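Local atomic coordinates of malate synthase (Haloferax volcanii, PDB entry 3OYZ), a protein that condenses acetyl-CoA with glyoxylate in a magnesium-dependent Claisen reaction and hydrolyses the malyl-CoA intermediate to malate and CoA in the glyoxylate cycle. Residues Ile116-Gly126 with Leu151-Ala162; Val191-Met200 with Ala390-Leu401. All blocks are in the same frame, centred on the assembly; numbering follows the deposited sequence.

Interaction 1 (Ile116-Gly126 with Leu151-Ala162). With MG (magnesium ion), chain D; PYR (pyruvic acid), chain C.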
loop_
_atom_site.group_PDB
_atom_site.type_symbol
_atom_site.label_atom_id
_atom_site.label_comp_id
_atom_site.label_asym_id
_atom_site.label_seq_id
_atom_site.Cartn_x
_atom_site.Cartn_y
_atom_site.Cartn_z
ATOM N N ILE A 116 14.083 -9.787 32.375
ATOM C CA ILE A 116 13.512 -8.837 31.378
ATOM C C ILE A 116 14.346 -8.901 30.093
ATOM O O ILE A 116 15.544 -8.779 30.125
ATOM C CB ILE A 116 13.459 -7.411 31.917
ATOM C CG1 ILE A 116 12.359 -7.434 32.979
ATOM C CG2 ILE A 116 13.018 -6.369 30.850
ATOM C CD1 ILE A 116 12.098 -6.134 33.668
ATOM N N HIS A 117 13.725 -9.179 28.962
ATOM C CA HIS A 117 14.508 -9.234 27.750
ATOM C C HIS A 117 14.559 -7.854 27.039
ATOM O O HIS A 117 15.368 -7.727 26.114
ATOM C CB HIS A 117 13.866 -10.206 26.769
ATOM C CG HIS A 117 14.401 -11.608 26.851
ATOM N ND1 HIS A 117 14.103 -12.456 27.904
ATOM C CD2 HIS A 117 15.131 -12.333 25.976
ATOM C CE1 HIS A 117 14.677 -13.629 27.699
ATOM N NE2 HIS A 117 15.301 -13.582 26.531
ATOM N N GLY A 118 13.637 -6.942 27.342
ATOM C CA GLY A 118 13.667 -5.596 26.700
ATOM C C GLY A 118 12.422 -4.823 27.046
ATOM O O GLY A 118 11.704 -5.150 28.025
ATOM N N PHE A 119 12.185 -3.698 26.359
ATOM C CA PHE A 119 11.071 -2.844 26.707
ATOM C C PHE A 119 10.392 -2.462 25.378
ATOM O O PHE A 119 11.031 -2.518 24.307
ATOM C CB PHE A 119 11.525 -1.583 27.447
ATOM C CG PHE A 119 11.980 -1.816 28.894
ATOM C CD1 PHE A 119 11.043 -1.804 29.901
ATOM C CD2 PHE A 119 13.313 -2.090 29.205
ATOM C CE1 PHE A 119 11.417 -2.097 31.218
ATOM C CE2 PHE A 119 13.717 -2.297 30.513
ATOM C CZ PHE A 119 12.720 -2.353 31.513
ATOM N N VAL A 120 9.131 -2.068 25.476
ATOM C CA VAL A 120 8.297 -1.749 24.345
ATOM C C VAL A 120 8.011 -0.253 24.519
ATOM O O VAL A 120 7.662 0.217 25.626
ATOM C CB VAL A 120 6.982 -2.547 24.344
ATOM C CG1 VAL A 120 6.023 -1.983 23.274
ATOM C CG2 VAL A 120 7.196 -4.086 24.261
ATOM N N ILE A 121 8.263 0.500 23.432
ATOM C CA ILE A 121 8.103 1.946 23.343
ATOM C C ILE A 121 6.984 2.336 22.385
ATOM O O ILE A 121 7.020 2.109 21.143
ATOM C CB ILE A 121 9.487 2.617 22.927
ATOM C CG1 ILE A 121 10.648 2.046 23.747
ATOM C CG2 ILE A 121 9.492 4.172 22.925
ATOM C CD1 ILE A 121 10.557 2.261 25.313
ATOM N N PRO A 122 5.993 3.013 22.972
ATOM C CA PRO A 122 4.852 3.395 22.213
ATOM C C PRO A 122 5.072 4.794 21.603
ATOM O O PRO A 122 5.949 5.535 21.986
ATOM C CB PRO A 122 3.772 3.490 23.291
ATOM C CG PRO A 122 4.550 4.170 24.435
ATOM C CD PRO A 122 5.805 3.305 24.418
ATOM N N GLU A 123 4.226 5.150 20.668
ATOM C CA GLU A 123 4.059 6.500 20.125
ATOM C C GLU A 123 5.344 7.100 19.465
ATOM O O GLU A 123 5.502 8.320 19.537
ATOM C CB GLU A 123 3.516 7.438 21.229
ATOM C CG GLU A 123 2.118 7.106 21.732
ATOM C CD GLU A 123 1.062 7.542 20.752
ATOM O OE1 GLU A 123 -0.105 7.418 21.108
ATOM O OE2 GLU A 123 1.326 7.927 19.586
ATOM N N VAL A 124 6.249 6.278 18.939
ATOM C CA VAL A 124 7.497 6.769 18.356
ATOM C C VAL A 124 7.091 7.595 17.083
ATOM O O VAL A 124 5.965 7.462 16.570
ATOM C CB VAL A 124 8.482 5.619 18.099
ATOM C CG1 VAL A 124 8.973 4.924 19.450
ATOM C CG2 VAL A 124 7.898 4.599 17.109
ATOM N N GLY A 125 7.965 8.480 16.632
ATOM C CA GLY A 125 7.702 9.324 15.454
ATOM C C GLY A 125 8.692 8.939 14.368
ATOM O O GLY A 125 8.816 7.738 14.090
ATOM N N GLY A 126 9.412 9.923 13.803
ATOM C CA GLY A 126 10.451 9.636 12.782
ATOM C C GLY A 126 11.684 9.005 13.382
ATOM O O GLY A 126 11.799 8.876 14.630
ATOM N N LEU A 151 19.317 -5.066 26.381
ATOM C CA LEU A 151 17.868 -4.867 26.392
ATOM C C LEU A 151 17.320 -4.599 24.960
ATOM O O LEU A 151 17.707 -3.580 24.343
ATOM C CB LEU A 151 17.564 -3.626 27.217
ATOM C CG LEU A 151 17.870 -3.905 28.707
ATOM C CD1 LEU A 151 17.608 -2.581 29.321
ATOM C CD2 LEU A 151 16.841 -4.924 29.245
ATOM N N ALA A 152 16.469 -5.503 24.474
ATOM C CA ALA A 152 15.792 -5.395 23.177
ATOM C C ALA A 152 14.878 -4.176 23.216
ATOM O O ALA A 152 14.327 -3.845 24.261
ATOM C CB ALA A 152 15.010 -6.725 22.855
ATOM N N MET A 153 14.782 -3.412 22.125
ATOM C CA MET A 153 13.748 -2.386 22.037
ATOM C C MET A 153 12.710 -2.826 21.014
ATOM O O MET A 153 13.059 -3.195 19.889
ATOM C CB MET A 153 14.389 -1.066 21.534
ATOM C CG MET A 153 13.397 0.165 21.386
ATOM S SD MET A 153 14.520 1.554 20.849
ATOM C CE MET A 153 13.422 2.490 19.791
ATOM N N SER A 154 11.437 -2.633 21.313
ATOM C CA SER A 154 10.388 -2.954 20.363
ATOM C C SER A 154 9.638 -1.651 20.258
ATOM O O SER A 154 9.553 -0.921 21.274
ATOM C CB SER A 154 9.463 -4.108 20.833
ATOM O OG SER A 154 10.268 -5.291 20.761
ATOM N N VAL A 155 9.042 -1.347 19.098
ATOM C CA VAL A 155 8.339 -0.079 19.058
ATOM C C VAL A 155 6.933 -0.348 18.599
ATOM O O VAL A 155 6.666 -1.239 17.792
ATOM C CB VAL A 155 8.979 0.991 18.115
ATOM C CG1 VAL A 155 10.414 1.233 18.547
ATOM C CG2 VAL A 155 9.047 0.404 16.665
ATOM N N ILE A 156 5.996 0.496 19.023
ATOM C CA ILE A 156 4.661 0.438 18.485
ATOM C C ILE A 156 4.536 1.466 17.315
ATOM O O ILE A 156 4.875 2.623 17.521
ATOM C CB ILE A 156 3.640 0.940 19.529
ATOM C CG1 ILE A 156 3.649 0.083 20.824
ATOM C CG2 ILE A 156 2.221 0.722 18.916
ATOM C CD1 ILE A 156 3.683 -1.380 20.652
ATOM N N ILE A 157 4.133 1.043 16.114
ATOM C CA ILE A 157 3.988 1.891 14.895
ATOM C C ILE A 157 2.568 2.370 14.978
ATOM O O ILE A 157 1.627 1.605 14.702
ATOM C CB ILE A 157 4.155 1.040 13.569
ATOM C CG1 ILE A 157 5.533 0.284 13.600
ATOM C CG2 ILE A 157 4.064 2.013 12.342
ATOM C CD1 ILE A 157 6.804 1.182 13.849
ATOM N N GLU A 158 2.377 3.607 15.433
ATOM C CA GLU A 158 1.010 4.067 15.595
ATOM C C GLU A 158 0.908 5.524 15.231
ATOM O O GLU A 158 0.061 6.267 15.764
ATOM C CB GLU A 158 0.495 3.834 17.037
ATOM C CG GLU A 158 1.298 4.470 18.129
ATOM C CD GLU A 158 0.891 3.793 19.484
ATOM O OE1 GLU A 158 1.710 3.772 20.395
ATOM O OE2 GLU A 158 -0.168 3.161 19.572
ATOM N N SER A 159 1.770 5.921 14.280
ATOM C CA SER A 159 1.631 7.209 13.617
ATOM C C SER A 159 2.111 7.085 12.154
ATOM O O SER A 159 2.944 6.212 11.837
ATOM C CB SER A 159 2.522 8.225 14.312
ATOM O OG SER A 159 3.938 8.095 14.218
ATOM N N GLY A 160 1.620 8.001 11.334
ATOM C CA GLY A 160 2.095 8.187 9.977
ATOM C C GLY A 160 3.610 8.363 9.938
ATOM O O GLY A 160 4.275 7.748 9.096
ATOM N N GLU A 161 4.203 9.125 10.855
ATOM C CA GLU A 161 5.642 9.408 10.819
ATOM C C GLU A 161 6.381 8.090 11.093
ATOM O O GLU A 161 7.464 7.899 10.544
ATOM C CB GLU A 161 6.116 10.428 11.903
ATOM C CG GLU A 161 5.707 11.854 11.799
ATOM C CD GLU A 161 6.346 12.729 12.928
ATOM O OE1 GLU A 161 5.607 12.930 13.919
ATOM O OE2 GLU A 161 7.546 13.145 12.866
ATOM N N ALA A 162 5.897 7.221 12.011
ATOM C CA ALA A 162 6.707 6.083 12.369
ATOM C C ALA A 162 6.579 5.114 11.202
ATOM O O ALA A 162 7.474 4.291 11.031
ATOM C CB ALA A 162 6.078 5.382 13.611
HETATM MG MG MG D . -1.473 3.124 21.269
HETATM C C PYR C . -2.853 1.121 19.980
HETATM O O PYR C . -2.735 2.393 20.025
HETATM O OXT PYR C . -3.501 0.509 19.054
HETATM C CA PYR C . -2.118 0.392 20.915
HETATM O O3 PYR C . -1.355 1.009 21.773
HETATM C CB PYR C . -2.135 -1.091 20.883
HETATM O O HOH W 1 11.516 -5.202 23.193
HETATM O O HOH W 2 -0.376 8.309 17.505
HETATM O O HOH W 3 4.280 5.235 16.681
HETATM O O HOH W 4 8.887 12.582 15.157
HETATM O O HOH W 5 0.088 3.353 22.492
HETATM O O HOH W 6 -2.567 2.798 23.343
#
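Two neighbouring parallel strands of the TIM barrel, 118-121 and 152-157, meet here, the two strands of a beta-alpha-beta unit whose crossover is helix 127-143; at their C-terminal ends they open into the magnesium site. A152 N bonds to H117 O, and the pattern then passes from strand to strand through F119, S154 and I121 until I156 N reaches I121 O at 2.9 Å. Water 1 gives a proton to F119 O and also bonds S154 OG, which has L185 N as a further partner. On one face V120 CG1 packs 3.6 Å from I156 CD1; on the other the I121 and M153 side chains cross at about a right angle, CG1 against CG, while L151 CD1 comes up to the edge of the F119 ring at CE2.

Past the strands, E123 N donates to E158 OE1 (2.9 Å) through the anti lone pair of that oxygen. E158 CG lies between its backbone N and carbonyl carbon (chi1 57°), and the chain runs on extended, carrying OE2 to the magnesium at 2.1 Å. The E123 carboxylate stacks on that of E158, planes 27° apart; two carboxylates this close are probably tolerated because the magnesium on E158 and R89 on E123 OE2 offset their charge. Water 3 bridges the loop at V124 to the end of strand 152-157, donating to V124 O and I156 O and accepting from E158 N. The turn into helix 160-165 closes the contact: S159 OG, the N-cap, accepts from A162 N and gives its own proton to V124 O, 3.2 Å away.

Interaction 2 (Val191-Met200 with Ala390-Leu401); sequences VDYTKDMRAM and ATYQAAMTPISL. With MG (magnesium ion), chain D; K (potassium ion), chain F; PYR (pyruvic acid), chain C.
V191, near the start of helix 190-197, lays CG1 against the A390 backbone and CB (CG1 to CB 3.5 Å). Its CG1 is anti to the backbone N (chi1 -171°), which sends this methyl to helix 389-395 and leaves CG2 beside pyruvate. V191 N donates to pyruvate OXT at 2.8 Å. Pyruvate O accepts from D192 N. D192 divides its carboxylate: OD2 binds the magnesium at 1.9 Å, a site completed on the protein side by E158, while OD1 rests 3.4 Å from A390 CB. One turn on, T194 CG2 and the K195 stem pack on A394, where the axes of 191-197 and 390-395 run 26° from parallel and approach to 8.0 Å. M197 O binds a potassium ion together with S217, S221 and G252 of a second subunit. The helix then ends at R198 in a Schellman motif, and T397 CG2 packs 3.7 Å from R198 O, which is buried without a polar partner. Water 8 lies within hydrogen-bonding distance of A199 O, A394 O and T397 OG1 (2.7 Å from the last). Last, M200 slides its SD past P398 in the opposite direction, 4.0 Å from P398 CA.

No direct hydrogen bond joins the two segments: apolar side chains and bridging waters hold them together, so the C-terminal helices pack against the first turn of helix 190-197, whose V191 and D192 hold pyruvate and magnesium, probably more by shape than by polar pairing.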
loop_
_atom_site.group_PDB
_atom_site.type_symbol
_atom_site.label_atom_id
_atom_site.label_comp_id
_atom_site.label_asym_id
_atom_site.label_seq_id
_atom_site.Cartn_x
_atom_site.Cartn_y
_atom_site.Cartn_z
ATOM N N VAL A 191 -5.108 1.469 17.010
ATOM C CA VAL A 191 -6.075 2.348 17.673
ATOM C C VAL A 191 -5.528 3.781 17.660
ATOM O O VAL A 191 -6.175 4.683 17.132
ATOM C CB VAL A 191 -6.442 1.904 19.104
ATOM C CG1 VAL A 191 -7.610 2.775 19.536
ATOM C CG2 VAL A 191 -6.895 0.458 19.076
ATOM N N ASP A 192 -4.355 3.991 18.239
ATOM C CA ASP A 192 -3.751 5.316 18.151
ATOM C C ASP A 192 -3.401 5.695 16.696
ATOM O O ASP A 192 -3.445 6.880 16.334
ATOM C CB ASP A 192 -2.489 5.327 18.989
ATOM C CG ASP A 192 -2.782 5.593 20.484
ATOM O OD1 ASP A 192 -3.576 6.528 20.686
ATOM O OD2 ASP A 192 -2.286 4.829 21.354
ATOM N N TYR A 193 -3.187 4.703 15.836
ATOM C CA TYR A 193 -2.901 5.034 14.444
ATOM C C TYR A 193 -4.133 5.594 13.776
ATOM O O TYR A 193 -4.069 6.591 13.062
ATOM C CB TYR A 193 -2.464 3.746 13.744
ATOM C CG TYR A 193 -2.087 3.929 12.278
ATOM C CD1 TYR A 193 -0.824 4.408 11.937
ATOM C CD2 TYR A 193 -2.977 3.573 11.260
ATOM C CE1 TYR A 193 -0.458 4.549 10.549
ATOM C CE2 TYR A 193 -2.624 3.695 9.925
ATOM C CZ TYR A 193 -1.354 4.127 9.576
ATOM O OH TYR A 193 -1.129 4.237 8.208
ATOM N N THR A 194 -5.297 4.995 14.032
ATOM C CA THR A 194 -6.587 5.527 13.550
ATOM C C THR A 194 -6.794 6.961 13.910
ATOM O O THR A 194 -7.231 7.759 13.057
ATOM C CB THR A 194 -7.763 4.724 14.143
ATOM O OG1 THR A 194 -7.644 3.428 13.582
ATOM C CG2 THR A 194 -9.191 5.287 13.728
ATOM N N LYS A 195 -6.456 7.272 15.166
ATOM C CA LYS A 195 -6.448 8.625 15.714
ATOM C C LYS A 195 -5.537 9.564 14.903
ATOM O O LYS A 195 -5.900 10.630 14.419
ATOM C CB LYS A 195 -5.988 8.539 17.183
ATOM C CG LYS A 195 -5.558 9.861 17.858
ATOM C CD LYS A 195 -5.080 9.728 19.310
ATOM C CE LYS A 195 -3.694 9.145 19.567
ATOM N NZ LYS A 195 -2.724 9.521 18.503
ATOM N N ASP A 196 -4.287 9.131 14.773
ATOM C CA ASP A 196 -3.270 9.956 14.112
ATOM C C ASP A 196 -3.630 10.184 12.660
ATOM O O ASP A 196 -3.396 11.262 12.136
ATOM C CB ASP A 196 -1.874 9.297 14.316
ATOM C CG ASP A 196 -0.725 10.177 13.708
ATOM O OD1 ASP A 196 -0.412 11.204 14.330
ATOM O OD2 ASP A 196 -0.165 9.910 12.610
ATOM N N MET A 197 -4.204 9.183 11.985
ATOM C CA MET A 197 -4.608 9.268 10.595
ATOM C C MET A 197 -5.957 10.006 10.460
ATOM O O MET A 197 -6.316 10.378 9.306
ATOM C CB MET A 197 -4.667 7.855 9.947
ATOM C CG MET A 197 -3.243 7.107 9.950
ATOM S SD MET A 197 -2.287 7.909 8.562
ATOM C CE MET A 197 -2.967 6.936 7.207
ATOM N N ARG A 198 -6.664 10.250 11.581
ATOM C CA ARG A 198 -7.995 10.918 11.532
ATOM C C ARG A 198 -9.046 10.070 10.800
ATOM O O ARG A 198 -9.927 10.593 10.138
ATOM C CB ARG A 198 -8.012 12.384 11.039
ATOM C CG ARG A 198 -6.961 13.220 11.792
ATOM C CD ARG A 198 -7.011 14.728 11.663
ATOM N NE ARG A 198 -7.102 15.154 10.280
ATOM C CZ ARG A 198 -7.422 16.403 9.943
ATOM N NH1 ARG A 198 -7.675 17.305 10.900
ATOM N NH2 ARG A 198 -7.512 16.733 8.666
ATOM N N ALA A 199 -9.000 8.753 10.965
ATOM C CA ALA A 199 -9.898 7.959 10.200
ATOM C C ALA A 199 -11.222 7.870 10.984
ATOM O O ALA A 199 -11.253 8.017 12.198
ATOM C CB ALA A 199 -9.317 6.579 9.956
ATOM N N MET A 200 -12.278 7.503 10.277
ATOM C CA MET A 200 -13.539 7.226 10.957
ATOM C C MET A 200 -14.316 6.167 10.220
ATOM O O MET A 200 -14.125 5.891 9.026
ATOM C CB MET A 200 -14.311 8.517 11.249
ATOM C CG MET A 200 -14.820 9.289 10.065
ATOM S SD MET A 200 -15.268 10.969 10.632
ATOM C CE MET A 200 -15.840 11.500 9.063
ATOM N N ALA A 390 -6.635 5.359 24.039
ATOM C CA ALA A 390 -6.503 5.381 22.565
ATOM C C ALA A 390 -7.890 5.319 21.910
ATOM O O ALA A 390 -8.188 6.016 20.949
ATOM C CB ALA A 390 -5.631 4.215 22.107
ATOM N N THR A 391 -8.738 4.429 22.411
ATOM C CA THR A 391 -10.055 4.258 21.845
ATOM C C THR A 391 -10.840 5.562 21.988
ATOM O O THR A 391 -11.598 5.988 21.094
ATOM C CB THR A 391 -10.868 3.157 22.612
ATOM O OG1 THR A 391 -10.020 2.071 22.970
ATOM C CG2 THR A 391 -12.039 2.650 21.789
ATOM N N TYR A 392 -10.737 6.129 23.185
ATOM C CA TYR A 392 -11.314 7.414 23.426
ATOM C C TYR A 392 -10.801 8.449 22.413
ATOM O O TYR A 392 -11.583 9.187 21.799
ATOM C CB TYR A 392 -10.882 7.791 24.851
ATOM C CG TYR A 392 -11.261 9.182 25.207
ATOM C CD1 TYR A 392 -12.581 9.489 25.502
ATOM C CD2 TYR A 392 -10.315 10.194 25.275
ATOM C CE1 TYR A 392 -12.954 10.761 25.843
ATOM C CE2 TYR A 392 -10.688 11.498 25.579
ATOM C CZ TYR A 392 -12.014 11.764 25.871
ATOM O OH TYR A 392 -12.433 13.026 26.217
ATOM N N GLN A 393 -9.473 8.588 22.276
ATOM C CA GLN A 393 -8.927 9.589 21.343
ATOM C C GLN A 393 -9.446 9.329 19.919
ATOM O O GLN A 393 -9.934 10.243 19.204
ATOM C CB GLN A 393 -7.379 9.478 21.412
ATOM C CG GLN A 393 -6.783 9.980 22.709
ATOM C CD GLN A 393 -7.173 11.441 22.969
ATOM O OE1 GLN A 393 -7.400 12.229 22.038
ATOM N NE2 GLN A 393 -7.292 11.800 24.249
ATOM N N ALA A 394 -9.403 8.064 19.496
ATOM C CA ALA A 394 -9.906 7.735 18.145
ATOM C C ALA A 394 -11.368 8.023 17.893
ATOM O O ALA A 394 -11.748 8.416 16.779
ATOM C CB ALA A 394 -9.601 6.267 17.737
ATOM N N ALA A 395 -12.204 7.771 18.908
ATOM C CA ALA A 395 -13.658 8.029 18.785
ATOM C C ALA A 395 -13.976 9.512 18.587
ATOM O O ALA A 395 -15.043 9.841 18.124
ATOM C CB ALA A 395 -14.425 7.555 20.058
ATOM N N MET A 396 -13.101 10.417 19.012
ATOM C CA MET A 396 -13.387 11.853 19.033
ATOM C C MET A 396 -13.381 12.461 17.626
ATOM O O MET A 396 -13.887 13.560 17.423
ATOM C CB MET A 396 -12.322 12.537 19.879
ATOM C CG MET A 396 -12.704 13.960 20.264
ATOM S SD MET A 396 -11.510 14.552 21.463
ATOM C CE MET A 396 -10.895 13.043 22.226
ATOM N N THR A 397 -12.791 11.785 16.636
ATOM C CA THR A 397 -12.692 12.415 15.297
ATOM C C THR A 397 -13.966 12.967 14.684
ATOM O O THR A 397 -13.961 14.106 14.240
ATOM C CB THR A 397 -11.930 11.507 14.294
ATOM O OG1 THR A 397 -10.632 11.358 14.866
ATOM C CG2 THR A 397 -11.831 12.140 12.907
ATOM N N PRO A 398 -15.065 12.192 14.659
ATOM C CA PRO A 398 -16.296 12.760 14.094
ATOM C C PRO A 398 -16.782 14.006 14.845
ATOM O O PRO A 398 -17.295 14.915 14.201
ATOM C CB PRO A 398 -17.303 11.609 14.137
ATOM C CG PRO A 398 -16.661 10.484 14.859
ATOM C CD PRO A 398 -15.187 10.772 15.055
ATOM N N ILE A 399 -16.496 14.105 16.146
ATOM C CA ILE A 399 -16.760 15.305 16.933
ATOM C C ILE A 399 -15.817 16.478 16.609
ATOM O O ILE A 399 -16.306 17.600 16.459
ATOM C CB ILE A 399 -16.640 15.052 18.466
ATOM C CG1 ILE A 399 -17.573 13.929 18.919
ATOM C CG2 ILE A 399 -16.877 16.362 19.268
ATOM C CD1 ILE A 399 -18.892 13.885 18.178
ATOM N N SER A 400 -14.497 16.234 16.551
ATOM C CA SER A 400 -13.541 17.269 16.166
ATOM C C SER A 400 -13.844 17.839 14.794
ATOM O O SER A 400 -13.702 19.023 14.588
ATOM C CB SER A 400 -12.097 16.755 16.171
ATOM O OG SER A 400 -11.852 16.184 17.435
ATOM N N LEU A 401 -14.309 17.007 13.869
ATOM C CA LEU A 401 -14.697 17.498 12.584
ATOM C C LEU A 401 -15.953 18.366 12.726
ATOM O O LEU A 401 -16.021 19.419 12.113
ATOM C CB LEU A 401 -14.976 16.333 11.641
ATOM C CG LEU A 401 -15.793 16.842 10.480
ATOM C CD1 LEU A 401 -14.963 17.478 9.437
ATOM C CD2 LEU A 401 -16.583 15.751 9.820
HETATM MG MG MG D . -1.473 3.124 21.269
HETATM K K K F . -4.991 11.620 7.310
HETATM C C PYR C . -2.853 1.121 19.980
HETATM O O PYR C . -2.735 2.393 20.025
HETATM O OXT PYR C . -3.501 0.509 19.054
HETATM C CA PYR C . -2.118 0.392 20.915
HETATM O O3 PYR C . -1.355 1.009 21.773
HETATM C CB PYR C . -2.135 -1.091 20.883
HETATM O O HOH W 7 -7.758 12.361 15.399
HETATM O O HOH W 8 -9.990 8.765 14.613
HETATM O O HOH W 6 -2.567 2.798 23.343
HETATM O O HOH W 5 0.088 3.353 22.492
#

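Overall arrangement
From the N terminus, interaction 1 comes first: strand 118-121 leads through helix 127-143 and returns as strand 152-157, closing a short loop within the barrel. The chain then passes strand 183-188 and enters 191-200, which opens interaction 2; that one closes only at 390-401, after the rest of the barrel and much of the C-terminal region. The two are in series, neither nested nor crossed. They nevertheless touch in space: E158 and D192 share the magnesium and pyruvate, and G160 N probably bonds D196 OD2. Interaction 1 therefore joins adjacent barrel strands, interaction 2 ties the barrel to the C-terminal helices, and both reach the second subunit.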